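Local coordinates for protein esterase (Staphylococcus aureus subsp. aureus USA300_TCH1516, PDB 3D7R) that is a putative esterase of the alpha/beta-hydrolase fold that probably hydrolyses ester bonds, its natural substrate not being established, at residues Lys33-Ile41 with Gly104-His115. Sequence-based numbering, arbitrary orientation.
Sequences KYLLHNRSI and GGFNALQPSPFH. With DMS (dimethyl sulfoxide), chain I; DMS (dimethyl sulfoxide), chain G.
In the glycine-rich loop that follows strand 98-102 of this alpha/beta hydrolase, where the HGG motif of hormone-sensitive-lipase-like relatives builds the oxyanion hole, Gln110 O is gripped end-on by Arg39 from an N-terminal loop. NH1 and NH2 of Arg39 both donate to Gln110 O, at 2.8 and 2.9 Å, with the oxygen close to the guanidinium plane. Two bonds to a single acceptor fix the group's rotation, and a bend about CG-CD (chi3 78°) turns the guanidinium toward Gln110 O. The flat group is sandwiched: Ser112 CB lies 3.6 Å above the centre of one face, a serine being small enough to lie close, and Leu109, branched and apolar, brings CD1 over the rim of the other face.

Farther along, Ile41 brings CD1 over the face of Phe106 in a CH-pi contact, 3.9 Å from the ring centroid, while its CG2 meets the ring at CD2 and CE2. Toward the helix, Phe114 turns its edge to the face of Tyr34, an offset edge-to-face pair with planes at 62°; Tyr34 CB also rests 3.5 Å from Phe114 CE2. The dimethyl sulfoxide of chain I, probably from the crystallisation liquor, sets its methyl C2 over the centre of the Phe114 ring, and its oxygen accepts from Ser112 OG at 2.6 Å.

Ser112 OG also accepts from Phe114 N as N-cap of helix 113-126, and Ser112 N donates to His115 ND1, completing a capping box. His115 NE2 and Gly104 N both bond Asp171, at the end of strand 166-171, while helix 225-236 packs on Ile41 and helix 46-61 on Leu109.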
loop_
_atom_site.group_PDB
_atom_site.type_symbol
_atom_site.label_atom_id
_atom_site.label_comp_id
_atom_site.label_asym_id
_atom_site.label_seq_id
_atom_site.Cartn_x
_atom_site.Cartn_y
_atom_site.Cartn_z
ATOM N N LYS A 33 9.664 -19.487 -2.568
ATOM C CA LYS A 33 10.796 -19.273 -3.486
ATOM C C LYS A 33 11.506 -17.943 -3.217
ATOM O O LYS A 33 12.744 -17.868 -3.274
ATOM C CB LYS A 33 10.341 -19.333 -4.948
ATOM C CG LYS A 33 11.511 -19.340 -5.948
ATOM C CD LYS A 33 11.065 -19.348 -7.420
ATOM C CE LYS A 33 10.083 -20.475 -7.734
ATOM N NZ LYS A 33 10.529 -21.815 -7.252
ATOM N N TYR A 34 10.719 -16.907 -2.911
ATOM C CA TYR A 34 11.256 -15.568 -2.682
ATOM C C TYR A 34 11.160 -15.090 -1.232
ATOM O O TYR A 34 11.271 -13.889 -0.966
ATOM C CB TYR A 34 10.597 -14.578 -3.641
ATOM C CG TYR A 34 10.838 -14.955 -5.077
ATOM C CD1 TYR A 34 12.104 -14.793 -5.653
ATOM C CD2 TYR A 34 9.814 -15.505 -5.858
ATOM C CE1 TYR A 34 12.348 -15.160 -6.975
ATOM C CE2 TYR A 34 10.045 -15.873 -7.198
ATOM C CZ TYR A 34 11.314 -15.697 -7.739
ATOM O OH TYR A 34 11.559 -16.046 -9.045
ATOM N N LEU A 35 11.017 -16.045 -0.308
ATOM C CA LEU A 35 10.811 -15.772 1.120
ATOM C C LEU A 35 11.896 -14.906 1.735
ATOM O O LEU A 35 13.087 -15.173 1.560
ATOM C CB LEU A 35 10.735 -17.088 1.903
ATOM C CG LEU A 35 10.362 -17.024 3.384
ATOM C CD1 LEU A 35 8.927 -16.477 3.542
ATOM C CD2 LEU A 35 10.484 -18.409 3.999
ATOM N N LEU A 36 11.477 -13.877 2.468
ATOM C CA LEU A 36 12.383 -13.173 3.357
ATOM C C LEU A 36 11.884 -13.350 4.795
ATOM O O LEU A 36 10.800 -12.857 5.151
ATOM C CB LEU A 36 12.478 -11.693 2.976
ATOM C CG LEU A 36 13.316 -11.235 1.768
ATOM C CD1 LEU A 36 13.176 -9.712 1.611
ATOM C CD2 LEU A 36 14.815 -11.617 1.865
ATOM N N HIS A 37 12.649 -14.083 5.602
ATOM C CA HIS A 37 12.289 -14.341 6.998
ATOM C C HIS A 37 12.120 -13.044 7.783
ATOM O O HIS A 37 11.232 -12.949 8.634
ATOM C CB HIS A 37 13.342 -15.220 7.706
ATOM C CG HIS A 37 13.234 -16.681 7.387
ATOM N ND1 HIS A 37 14.253 -17.388 6.781
ATOM C CD2 HIS A 37 12.237 -17.575 7.607
ATOM C CE1 HIS A 37 13.885 -18.650 6.629
ATOM N NE2 HIS A 37 12.667 -18.791 7.127
ATOM N N ASN A 38 12.956 -12.044 7.488
ATOM C CA ASN A 38 12.881 -10.763 8.205
ATOM C C ASN A 38 11.647 -9.913 7.852
ATOM O O ASN A 38 11.498 -8.790 8.332
ATOM C CB ASN A 38 14.200 -9.953 8.085
ATOM C CG ASN A 38 14.531 -9.510 6.643
ATOM O OD1 ASN A 38 13.669 -9.459 5.762
ATOM N ND2 ASN A 38 15.809 -9.173 6.412
ATOM N N ARG A 39 10.781 -10.441 6.993
ATOM C CA ARG A 39 9.525 -9.764 6.690
ATOM C C ARG A 39 8.319 -10.593 7.154
ATOM O O ARG A 39 7.162 -10.198 6.957
ATOM C CB ARG A 39 9.413 -9.473 5.190
ATOM C CG ARG A 39 10.465 -8.501 4.650
ATOM C CD ARG A 39 10.123 -8.055 3.222
ATOM N NE ARG A 39 9.068 -7.047 3.222
ATOM C CZ ARG A 39 9.247 -5.768 3.558
ATOM N NH1 ARG A 39 10.446 -5.338 3.927
ATOM N NH2 ARG A 39 8.222 -4.917 3.528
ATOM N N SER A 40 8.576 -11.755 7.741
ATOM C CA SER A 40 7.475 -12.620 8.124
ATOM C C SER A 40 6.754 -12.079 9.350
ATOM O O SER A 40 7.376 -11.588 10.281
ATOM C CB SER A 40 7.935 -14.062 8.332
ATOM O OG SER A 40 6.912 -14.812 8.973
ATOM N N ILE A 41 5.428 -12.136 9.317
ATOM C CA ILE A 41 4.623 -11.754 10.470
ATOM C C ILE A 41 3.875 -12.976 11.011
ATOM O O ILE A 41 2.858 -12.844 11.715
ATOM C CB ILE A 41 3.636 -10.607 10.141
ATOM C CG1 ILE A 41 2.702 -11.002 8.995
ATOM C CG2 ILE A 41 4.395 -9.325 9.829
ATOM C CD1 ILE A 41 1.412 -10.262 9.007
ATOM N N GLY A 104 3.742 -1.297 1.293
ATOM C CA GLY A 104 3.266 -2.233 2.334
ATOM C C GLY A 104 4.324 -2.586 3.380
ATOM O O GLY A 104 5.498 -2.194 3.271
ATOM N N GLY A 105 3.911 -3.307 4.417
ATOM C CA GLY A 105 4.865 -3.728 5.458
ATOM C C GLY A 105 4.282 -3.573 6.845
ATOM O O GLY A 105 5.016 -3.564 7.838
ATOM N N PHE A 106 2.961 -3.421 6.897
ATOM C CA PHE A 106 2.181 -3.387 8.148
ATOM C C PHE A 106 2.489 -2.209 9.071
ATOM O O PHE A 106 2.161 -2.256 10.252
ATOM C CB PHE A 106 2.265 -4.738 8.888
ATOM C CG PHE A 106 2.187 -5.926 7.961
ATOM C CD1 PHE A 106 0.962 -6.350 7.448
ATOM C CD2 PHE A 106 3.351 -6.583 7.565
ATOM C CE1 PHE A 106 0.903 -7.432 6.555
ATOM C CE2 PHE A 106 3.306 -7.675 6.672
ATOM C CZ PHE A 106 2.078 -8.101 6.172
ATOM N N ASN A 107 3.085 -1.151 8.512
ATOM C CA ASN A 107 3.512 0.053 9.253
ATOM C C ASN A 107 4.635 -0.247 10.238
ATOM O O ASN A 107 4.853 0.519 11.189
ATOM C CB ASN A 107 2.338 0.768 9.957
ATOM C CG ASN A 107 1.200 1.114 8.987
ATOM O OD1 ASN A 107 1.418 1.790 7.989
ATOM N ND2 ASN A 107 -0.005 0.619 9.269
ATOM N N ALA A 108 5.354 -1.340 9.985
ATOM C CA ALA A 108 6.455 -1.803 10.836
ATOM C C ALA A 108 7.714 -2.109 10.027
ATOM O O ALA A 108 8.844 -1.940 10.523
ATOM C CB ALA A 108 6.030 -3.061 11.618
ATOM N N LEU A 109 7.507 -2.614 8.807
ATOM C CA LEU A 109 8.586 -2.931 7.869
ATOM C C LEU A 109 8.855 -1.783 6.903
ATOM O O LEU A 109 7.947 -1.061 6.519
ATOM C CB LEU A 109 8.219 -4.167 7.036
ATOM C CG LEU A 109 7.999 -5.471 7.803
ATOM C CD1 LEU A 109 7.525 -6.555 6.831
ATOM C CD2 LEU A 109 9.291 -5.889 8.523
ATOM N N GLN A 110 10.107 -1.642 6.502
ATOM C CA GLN A 110 10.487 -0.697 5.468
ATOM C C GLN A 110 10.262 -1.365 4.105
ATOM O O GLN A 110 9.863 -2.559 4.054
ATOM C CB GLN A 110 11.956 -0.277 5.656
ATOM C CG GLN A 110 12.252 0.454 6.962
ATOM C CD GLN A 110 11.644 1.864 7.059
ATOM O OE1 GLN A 110 10.546 2.132 6.567
ATOM N NE2 GLN A 110 12.351 2.754 7.750
ATOM N N PRO A 111 10.464 -0.615 2.990
ATOM C CA PRO A 111 10.275 -1.269 1.700
ATOM C C PRO A 111 11.173 -2.483 1.469
ATOM O O PRO A 111 12.352 -2.489 1.833
ATOM C CB PRO A 111 10.607 -0.168 0.684
ATOM C CG PRO A 111 10.341 1.103 1.420
ATOM C CD PRO A 111 10.801 0.811 2.825
ATOM N N SER A 112 10.573 -3.498 0.858
ATOM C CA SER A 112 11.253 -4.697 0.408
ATOM C C SER A 112 12.120 -4.351 -0.786
ATOM O O SER A 112 11.800 -3.420 -1.505
ATOM C CB SER A 112 10.179 -5.693 -0.041
ATOM O OG SER A 112 10.772 -6.795 -0.659
ATOM N N PRO A 113 13.204 -5.117 -1.030
ATOM C CA PRO A 113 13.925 -4.953 -2.294
ATOM C C PRO A 113 13.023 -5.210 -3.506
ATOM O O PRO A 113 13.273 -4.649 -4.582
ATOM C CB PRO A 113 15.035 -6.014 -2.215
ATOM C CG PRO A 113 14.602 -6.954 -1.148
ATOM C CD PRO A 113 13.819 -6.150 -0.175
ATOM N N PHE A 114 11.989 -6.039 -3.328
ATOM C CA PHE A 114 10.990 -6.317 -4.360
ATOM C C PHE A 114 10.056 -5.121 -4.576
ATOM O O PHE A 114 9.464 -4.976 -5.661
ATOM C CB PHE A 114 10.149 -7.557 -3.987
ATOM C CG PHE A 114 10.835 -8.881 -4.250
ATOM C CD1 PHE A 114 12.229 -8.988 -4.291
ATOM C CD2 PHE A 114 10.085 -10.029 -4.454
ATOM C CE1 PHE A 114 12.861 -10.229 -4.547
ATOM C CE2 PHE A 114 10.711 -11.270 -4.689
ATOM C CZ PHE A 114 12.099 -11.359 -4.740
ATOM N N HIS A 115 9.890 -4.284 -3.547
ATOM C CA HIS A 115 9.170 -3.020 -3.713
ATOM C C HIS A 115 9.973 -2.092 -4.616
ATOM O O HIS A 115 9.414 -1.431 -5.479
ATOM C CB HIS A 115 8.919 -2.312 -2.376
ATOM C CG HIS A 115 7.735 -2.823 -1.606
ATOM N ND1 HIS A 115 7.828 -3.244 -0.294
ATOM C CD2 HIS A 115 6.429 -2.939 -1.944
ATOM C CE1 HIS A 115 6.636 -3.629 0.131
ATOM N NE2 HIS A 115 5.767 -3.444 -0.849
HETATM S S DMS I . 9.859 -10.538 -0.281
HETATM O O DMS I . 9.292 -8.855 -0.395
HETATM C C1 DMS I . 8.843 -11.532 -1.408
HETATM C C2 DMS I . 11.459 -10.703 -1.124
HETATM S S DMS G . 7.899 -12.231 2.886
HETATM O O DMS G . 8.794 -13.347 1.832
HETATM C C1 DMS G . 6.186 -12.089 2.295
HETATM C C2 DMS G . 7.609 -13.058 4.469
#